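Local coordinates for protein oxidoreductase (Methanosarcina mazei, PDB 3KA7) that binds flavin-adenine dinucleotide and is probably an oxidoreductase of the flavin-containing amine oxidoreductase family, at residues 21-35 with 208-220. Numbering follows the deposited sequence.
Sequences KAGHEVEVFERLPIT and ANGGKIHTGQEVS. With FAD (flavin-adenine dinucleotide), chain B.
His214 lies alongside Phe29, its CD2 over one face of the phenyl ring, 3.5 Å from Phe29 CE1 and offset toward the rim; the two rings are inclined at 40°. At the edge of the phenyl, in its plane, Gln217 OE1 stands 3.4 Å from Phe29 CD1, while Val219 CG2 packs against Phe29 CB. The imidazole edge meets Glu27: His214 NE2 donates to Glu27 OE1 (2.8 Å) close to the ring plane and on the anti side of the carboxylate, which is turned 66° from the ring. This bond helps to set the rotation of the imidazole. His214 CG, anti to its carbonyl carbon, swings the ring back along the strand to Glu27, two residues before its register partner Phe29. Beneath them strands 25-29 and 212-214 run parallel, joined by four backbone hydrogen bonds: Lys212 N to Val26 O, Val28 N to Lys212 O, His214 N to Val28 O and Glu30 N to His214 O. On the other face of the sheet Val28 CG2 touches Ile213 CG1 (4.0 Å); helix 10-21 covers Val28 and helix 195-208 covers Ile213. Where the strands start, Val26 CG2 presses on the bare CA of Gly211, and one water links His24 O to Asn209 O. Beyond the strands, Gln217 N and Gly216 N bind Glu30 O and Leu32 O, both from above the carbonyl planes. Here Glu30, its chain bent at chi2 (64°), receives both ribose hydroxyls of FAD: O3B on OE1 (2.7 Å), O2B on OE2; Leu32 N and Ala8 N steady the carboxylate. Val219 N and O pair with adenine N1A (2.9 Å) and N6A. An acidic residue near the C-terminal end of the second strand, gripping the ribose, is a hallmark of FAD-binding Rossmann-type folds, strand 212-214 here forming one edge of the parallel sheet.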
loop_
_atom_site.group_PDB
_atom_site.type_symbol
_atom_site.label_atom_id
_atom_site.label_comp_id
_atom_site.label_asym_id
_atom_site.label_seq_id
_atom_site.Cartn_x
_atom_site.Cartn_y
_atom_site.Cartn_z
ATOM N N LYS A 21 -9.528 22.997 2.726
ATOM C CA LYS A 21 -9.179 23.677 3.967
ATOM C C LYS A 21 -8.312 24.900 3.684
ATOM O O LYS A 21 -8.397 25.928 4.373
ATOM C CB LYS A 21 -8.428 22.719 4.873
ATOM C CG LYS A 21 -8.266 23.223 6.291
ATOM C CD LYS A 21 -7.428 22.260 7.094
ATOM C CE LYS A 21 -6.833 22.959 8.301
ATOM N NZ LYS A 21 -7.905 23.489 9.172
ATOM N N ALA A 22 -7.473 24.777 2.662
ATOM C CA ALA A 22 -6.544 25.822 2.255
ATOM C C ALA A 22 -7.243 26.991 1.558
ATOM O O ALA A 22 -6.595 27.953 1.151
ATOM C CB ALA A 22 -5.473 25.222 1.356
ATOM N N GLY A 23 -8.565 26.910 1.420
ATOM C CA GLY A 23 -9.335 28.023 0.874
ATOM C C GLY A 23 -9.618 27.950 -0.613
ATOM O O GLY A 23 -10.020 28.938 -1.217
ATOM N N HIS A 24 -9.415 26.780 -1.213
ATOM C CA HIS A 24 -9.645 26.630 -2.651
ATOM C C HIS A 24 -10.988 25.976 -2.990
ATOM O O HIS A 24 -11.521 25.193 -2.199
ATOM C CB HIS A 24 -8.472 25.875 -3.285
ATOM C CG HIS A 24 -7.152 26.521 -3.013
ATOM N ND1 HIS A 24 -6.850 27.799 -3.442
ATOM C CD2 HIS A 24 -6.074 26.089 -2.319
ATOM C CE1 HIS A 24 -5.633 28.116 -3.035
ATOM N NE2 HIS A 24 -5.145 27.098 -2.346
ATOM N N GLU A 25 -11.550 26.323 -4.149
ATOM C CA GLU A 25 -12.758 25.656 -4.610
ATOM C C GLU A 25 -12.290 24.332 -5.175
ATOM O O GLU A 25 -11.427 24.320 -6.043
ATOM C CB GLU A 25 -13.442 26.436 -5.732
ATOM C CG GLU A 25 -14.071 27.768 -5.336
ATOM C CD GLU A 25 -14.937 28.343 -6.452
ATOM O OE1 GLU A 25 -15.265 27.596 -7.410
ATOM O OE2 GLU A 25 -15.303 29.537 -6.368
ATOM N N VAL A 26 -12.847 23.236 -4.684
ATOM C CA VAL A 26 -12.432 21.905 -5.132
ATOM C C VAL A 26 -13.610 21.040 -5.562
ATOM O O VAL A 26 -14.617 20.927 -4.846
ATOM C CB VAL A 26 -11.624 21.150 -4.038
ATOM C CG1 VAL A 26 -10.446 21.973 -3.564
ATOM C CG2 VAL A 26 -12.507 20.773 -2.866
ATOM N N GLU A 27 -13.484 20.421 -6.734
ATOM C CA GLU A 27 -14.441 19.408 -7.169
ATOM C C GLU A 27 -13.673 18.146 -7.524
ATOM O O GLU A 27 -12.669 18.220 -8.238
ATOM C CB GLU A 27 -15.228 19.885 -8.380
ATOM C CG GLU A 27 -16.029 21.143 -8.104
ATOM C CD GLU A 27 -16.997 21.452 -9.212
ATOM O OE1 GLU A 27 -17.745 20.534 -9.619
ATOM O OE2 GLU A 27 -17.010 22.613 -9.670
ATOM N N VAL A 28 -14.147 17.014 -7.010
ATOM C CA VAL A 28 -13.523 15.711 -7.265
ATOM C C VAL A 28 -14.407 14.923 -8.208
ATOM O O VAL A 28 -15.602 14.848 -7.985
ATOM C CB VAL A 28 -13.398 14.903 -5.968
ATOM C CG1 VAL A 28 -12.593 13.621 -6.214
ATOM C CG2 VAL A 28 -12.737 15.767 -4.871
ATOM N N PHE A 29 -13.820 14.329 -9.249
ATOM C CA PHE A 29 -14.581 13.513 -10.186
ATOM C C PHE A 29 -14.128 12.058 -10.119
ATOM O O PHE A 29 -12.969 11.754 -10.388
ATOM C CB PHE A 29 -14.441 14.064 -11.605
ATOM C CG PHE A 29 -14.975 15.468 -11.755
ATOM C CD1 PHE A 29 -16.243 15.693 -12.269
ATOM C CD2 PHE A 29 -14.218 16.550 -11.352
ATOM C CE1 PHE A 29 -16.741 16.989 -12.393
ATOM C CE2 PHE A 29 -14.710 17.855 -11.476
ATOM C CZ PHE A 29 -15.973 18.062 -11.992
ATOM N N GLU A 30 -15.043 11.180 -9.733
ATOM C CA GLU A 30 -14.752 9.752 -9.589
ATOM C C GLU A 30 -15.631 8.932 -10.538
ATOM O O GLU A 30 -16.860 9.119 -10.592
ATOM C CB GLU A 30 -14.995 9.309 -8.141
ATOM C CG GLU A 30 -15.122 7.796 -7.962
ATOM C CD GLU A 30 -13.837 7.074 -8.329
ATOM O OE1 GLU A 30 -12.764 7.594 -7.964
ATOM O OE2 GLU A 30 -13.899 6.018 -8.997
ATOM N N ARG A 31 -15.001 8.013 -11.267
ATOM C CA ARG A 31 -15.686 7.227 -12.286
ATOM C C ARG A 31 -16.629 6.159 -11.727
ATOM O O ARG A 31 -17.658 5.865 -12.338
ATOM C CB ARG A 31 -14.657 6.579 -13.221
ATOM C CG ARG A 31 -15.208 6.091 -14.540
ATOM C CD ARG A 31 -14.120 5.347 -15.308
ATOM N NE ARG A 31 -13.718 4.187 -14.546
ATOM C CZ ARG A 31 -14.128 2.952 -14.806
ATOM N NH1 ARG A 31 -14.920 2.706 -15.845
ATOM N NH2 ARG A 31 -13.727 1.961 -14.033
ATOM N N LEU A 32 -16.278 5.574 -10.583
ATOM C CA LEU A 32 -17.079 4.515 -9.970
ATOM C C LEU A 32 -18.259 5.087 -9.179
ATOM O O LEU A 32 -18.325 6.298 -8.959
ATOM C CB LEU A 32 -16.209 3.650 -9.055
ATOM C CG LEU A 32 -15.099 2.848 -9.740
ATOM C CD1 LEU A 32 -14.213 2.149 -8.714
ATOM C CD2 LEU A 32 -15.701 1.843 -10.706
ATOM N N PRO A 33 -19.198 4.219 -8.761
ATOM C CA PRO A 33 -20.339 4.669 -7.958
ATOM C C PRO A 33 -19.971 5.098 -6.546
ATOM O O PRO A 33 -20.756 5.782 -5.884
ATOM C CB PRO A 33 -21.248 3.431 -7.894
ATOM C CG PRO A 33 -20.810 2.563 -9.023
ATOM C CD PRO A 33 -19.344 2.818 -9.191
ATOM N N ILE A 34 -18.791 4.699 -6.080
ATOM C CA ILE A 34 -18.350 5.060 -4.743
ATOM C C ILE A 34 -16.928 5.603 -4.778
ATOM O O ILE A 34 -16.195 5.409 -5.748
ATOM C CB ILE A 34 -18.383 3.867 -3.780
ATOM C CG1 ILE A 34 -17.322 2.840 -4.179
ATOM C CG2 ILE A 34 -19.800 3.264 -3.709
ATOM C CD1 ILE A 34 -17.154 1.724 -3.155
ATOM N N THR A 35 -16.554 6.280 -3.703
ATOM C CA THR A 35 -15.228 6.864 -3.569
ATOM C C THR A 35 -14.319 5.868 -2.842
ATOM O O THR A 35 -14.788 4.898 -2.223
ATOM C CB THR A 35 -15.281 8.125 -2.700
ATOM O OG1 THR A 35 -15.871 7.779 -1.441
ATOM C CG2 THR A 35 -16.125 9.232 -3.378
ATOM N N ALA A 208 -17.407 19.840 4.702
ATOM C CA ALA A 208 -17.378 20.947 5.664
ATOM C C ALA A 208 -16.609 22.153 5.130
ATOM O O ALA A 208 -16.858 23.294 5.543
ATOM C CB ALA A 208 -16.773 20.480 6.981
ATOM N N ASN A 209 -15.674 21.912 4.214
ATOM C CA ASN A 209 -14.889 22.999 3.647
ATOM C C ASN A 209 -15.341 23.441 2.247
ATOM O O ASN A 209 -14.603 24.120 1.533
ATOM C CB ASN A 209 -13.388 22.673 3.695
ATOM C CG ASN A 209 -12.837 22.685 5.117
ATOM O OD1 ASN A 209 -12.667 23.746 5.723
ATOM N ND2 ASN A 209 -12.551 21.514 5.648
ATOM N N GLY A 210 -16.564 23.070 1.872
ATOM C CA GLY A 210 -17.181 23.536 0.626
ATOM C C GLY A 210 -16.744 22.798 -0.636
ATOM O O GLY A 210 -17.042 23.221 -1.760
ATOM N N GLY A 211 -16.036 21.689 -0.467
ATOM C CA GLY A 211 -15.631 20.907 -1.628
ATOM C C GLY A 211 -16.771 20.028 -2.086
ATOM O O GLY A 211 -17.653 19.683 -1.294
ATOM N N LYS A 212 -16.753 19.652 -3.361
ATOM C CA LYS A 212 -17.793 18.799 -3.926
ATOM C C LYS A 212 -17.197 17.523 -4.503
ATOM O O LYS A 212 -16.144 17.572 -5.134
ATOM C CB LYS A 212 -18.524 19.545 -5.038
ATOM C CG LYS A 212 -19.207 20.807 -4.564
ATOM C CD LYS A 212 -19.840 21.523 -5.745
ATOM C CE LYS A 212 -21.007 22.396 -5.326
ATOM N NZ LYS A 212 -21.678 22.965 -6.536
ATOM N N ILE A 213 -17.877 16.396 -4.297
ATOM C CA ILE A 213 -17.454 15.118 -4.889
ATOM C C ILE A 213 -18.508 14.515 -5.810
ATOM O O ILE A 213 -19.659 14.351 -5.420
ATOM C CB ILE A 213 -17.157 14.091 -3.814
ATOM C CG1 ILE A 213 -16.058 14.604 -2.881
ATOM C CG2 ILE A 213 -16.783 12.744 -4.450
ATOM C CD1 ILE A 213 -15.688 13.612 -1.790
ATOM N N HIS A 214 -18.096 14.165 -7.025
ATOM C CA HIS A 214 -19.006 13.670 -8.048
ATOM C C HIS A 214 -18.652 12.250 -8.432
ATOM O O HIS A 214 -17.621 12.033 -9.065
ATOM C CB HIS A 214 -18.899 14.531 -9.313
ATOM C CG HIS A 214 -19.108 15.993 -9.075
ATOM N ND1 HIS A 214 -20.311 16.512 -8.644
ATOM C CD2 HIS A 214 -18.274 17.048 -9.227
ATOM C CE1 HIS A 214 -20.200 17.822 -8.517
ATOM N NE2 HIS A 214 -18.976 18.171 -8.864
ATOM N N THR A 215 -19.522 11.299 -8.099
ATOM C CA THR A 215 -19.314 9.906 -8.487
ATOM C C THR A 215 -20.001 9.607 -9.824
ATOM O O THR A 215 -20.837 10.388 -10.297
ATOM C CB THR A 215 -19.811 8.937 -7.401
ATOM O OG1 THR A 215 -21.203 9.170 -7.140
ATOM C CG2 THR A 215 -19.026 9.131 -6.109
ATOM N N GLY A 216 -19.630 8.497 -10.450
ATOM C CA GLY A 216 -20.222 8.127 -11.729
ATOM C C GLY A 216 -19.856 9.108 -12.821
ATOM O O GLY A 216 -20.598 9.283 -13.794
ATOM N N GLN A 217 -18.702 9.751 -12.680
ATOM C CA GLN A 217 -18.235 10.680 -13.693
ATOM C C GLN A 217 -16.812 10.371 -14.126
ATOM O O GLN A 217 -15.866 10.518 -13.354
ATOM C CB GLN A 217 -18.325 12.125 -13.197
ATOM C CG GLN A 217 -19.740 12.589 -12.911
ATOM C CD GLN A 217 -19.893 14.075 -13.109
ATOM O OE1 GLN A 217 -19.124 14.695 -13.838
ATOM N NE2 GLN A 217 -20.888 14.660 -12.456
ATOM N N GLU A 218 -16.659 9.970 -15.376
ATOM C CA GLU A 218 -15.339 9.665 -15.896
ATOM C C GLU A 218 -14.693 10.865 -16.571
ATOM O O GLU A 218 -15.278 11.488 -17.472
ATOM C CB GLU A 218 -15.404 8.495 -16.869
ATOM C CG GLU A 218 -14.047 8.137 -17.469
ATOM C CD GLU A 218 -14.080 6.826 -18.231
ATOM O OE1 GLU A 218 -14.737 6.751 -19.292
ATOM O OE2 GLU A 218 -13.450 5.860 -17.759
ATOM N N VAL A 219 -13.484 11.190 -16.130
ATOM C CA VAL A 219 -12.698 12.237 -16.762
ATOM C C VAL A 219 -12.097 11.663 -18.044
ATOM O O VAL A 219 -11.461 10.612 -18.015
ATOM C CB VAL A 219 -11.610 12.771 -15.803
ATOM C CG1 VAL A 219 -10.690 13.761 -16.510
ATOM C CG2 VAL A 219 -12.258 13.414 -14.568
ATOM N N SER A 220 -12.327 12.335 -19.170
ATOM C CA SER A 220 -11.864 11.834 -20.471
ATOM C C SER A 220 -10.701 12.630 -21.053
ATOM O O SER A 220 -10.038 12.184 -21.987
ATOM C CB SER A 220 -13.022 11.816 -21.472
ATOM O OG SER A 220 -13.640 13.088 -21.545
HETATM P PA FAD B . -6.533 4.693 -6.269
HETATM O O1A FAD B . -5.745 4.134 -7.425
HETATM O O2A FAD B . -6.985 3.705 -5.219
HETATM O O5B FAD B . -7.819 5.467 -6.835
HETATM C C5B FAD B . -7.810 5.979 -8.162
HETATM C C4B FAD B . -9.262 6.396 -8.416
HETATM O O4B FAD B . -9.405 7.023 -9.675
HETATM C C3B FAD B . -10.188 5.177 -8.405
HETATM O O3B FAD B . -11.237 5.362 -7.467
HETATM C C2B FAD B . -10.721 5.112 -9.838
HETATM O O2B FAD B . -12.044 4.617 -9.918
HETATM C C1B FAD B . -10.601 6.560 -10.296
HETATM N N9A FAD B . -10.441 6.745 -11.744
HETATM C C8A FAD B . -9.659 6.042 -12.638
HETATM N N7A FAD B . -9.789 6.626 -13.864
HETATM C C5A FAD B . -10.639 7.681 -13.737
HETATM C C6A FAD B . -11.143 8.600 -14.646
HETATM N N6A FAD B . -10.696 8.616 -15.898
HETATM N N1A FAD B . -12.012 9.576 -14.202
HETATM C C2A FAD B . -12.395 9.643 -12.878
HETATM N N3A FAD B . -11.899 8.725 -11.976
HETATM C C4A FAD B . -11.044 7.766 -12.416
HETATM N N1 FAD B . -1.883 -0.004 1.557
HETATM C C2 FAD B . -1.686 0.162 2.917
HETATM O O2 FAD B . -1.274 1.246 3.351
HETATM N N3 FAD B . -1.929 -0.901 3.773
HETATM C C4 FAD B . -2.362 -2.121 3.283
HETATM O O4 FAD B . -2.580 -3.069 4.037
HETATM C C4X FAD B . -2.554 -2.291 1.919
HETATM N N5 FAD B . -2.970 -3.517 1.420
HETATM C C5X FAD B . -3.170 -3.665 0.058
HETATM C C6 FAD B . -3.604 -4.886 -0.458
HETATM C C7 FAD B . -3.826 -5.032 -1.823
HETATM C C7M FAD B . -4.291 -6.366 -2.352
HETATM C C8 FAD B . -3.605 -3.950 -2.664
HETATM C C8M FAD B . -3.825 -4.068 -4.144
HETATM C C9 FAD B . -3.162 -2.731 -2.155
HETATM C C9A FAD B . -2.950 -2.584 -0.788
HETATM N N10 FAD B . -2.509 -1.370 -0.278
HETATM C C10 FAD B . -2.318 -1.219 1.068
HETATM C "C1'" FAD B . -2.173 -0.224 -1.174
HETATM C "C2'" FAD B . -3.350 0.759 -1.182
HETATM O "O2'" FAD B . -4.569 0.038 -1.342
HETATM C "C3'" FAD B . -3.159 1.753 -2.324
HETATM O "O3'" FAD B . -1.820 2.232 -2.307
HETATM C "C4'" FAD B . -4.083 2.967 -2.298
HETATM O "O4'" FAD B . -5.434 2.606 -2.096
HETATM C "C5'" FAD B . -3.968 3.633 -3.666
HETATM O "O5'" FAD B . -4.564 4.902 -3.565
HETATM P P FAD B . -4.395 5.960 -4.736
HETATM O O1P FAD B . -4.310 7.341 -4.134
HETATM O O2P FAD B . -3.260 5.601 -5.674
HETATM O O3P FAD B . -5.766 5.930 -5.578
HETATM O O HOH W 1 -13.793 23.940 -1.481
HETATM O O HOH W 2 -16.011 23.704 -4.398
#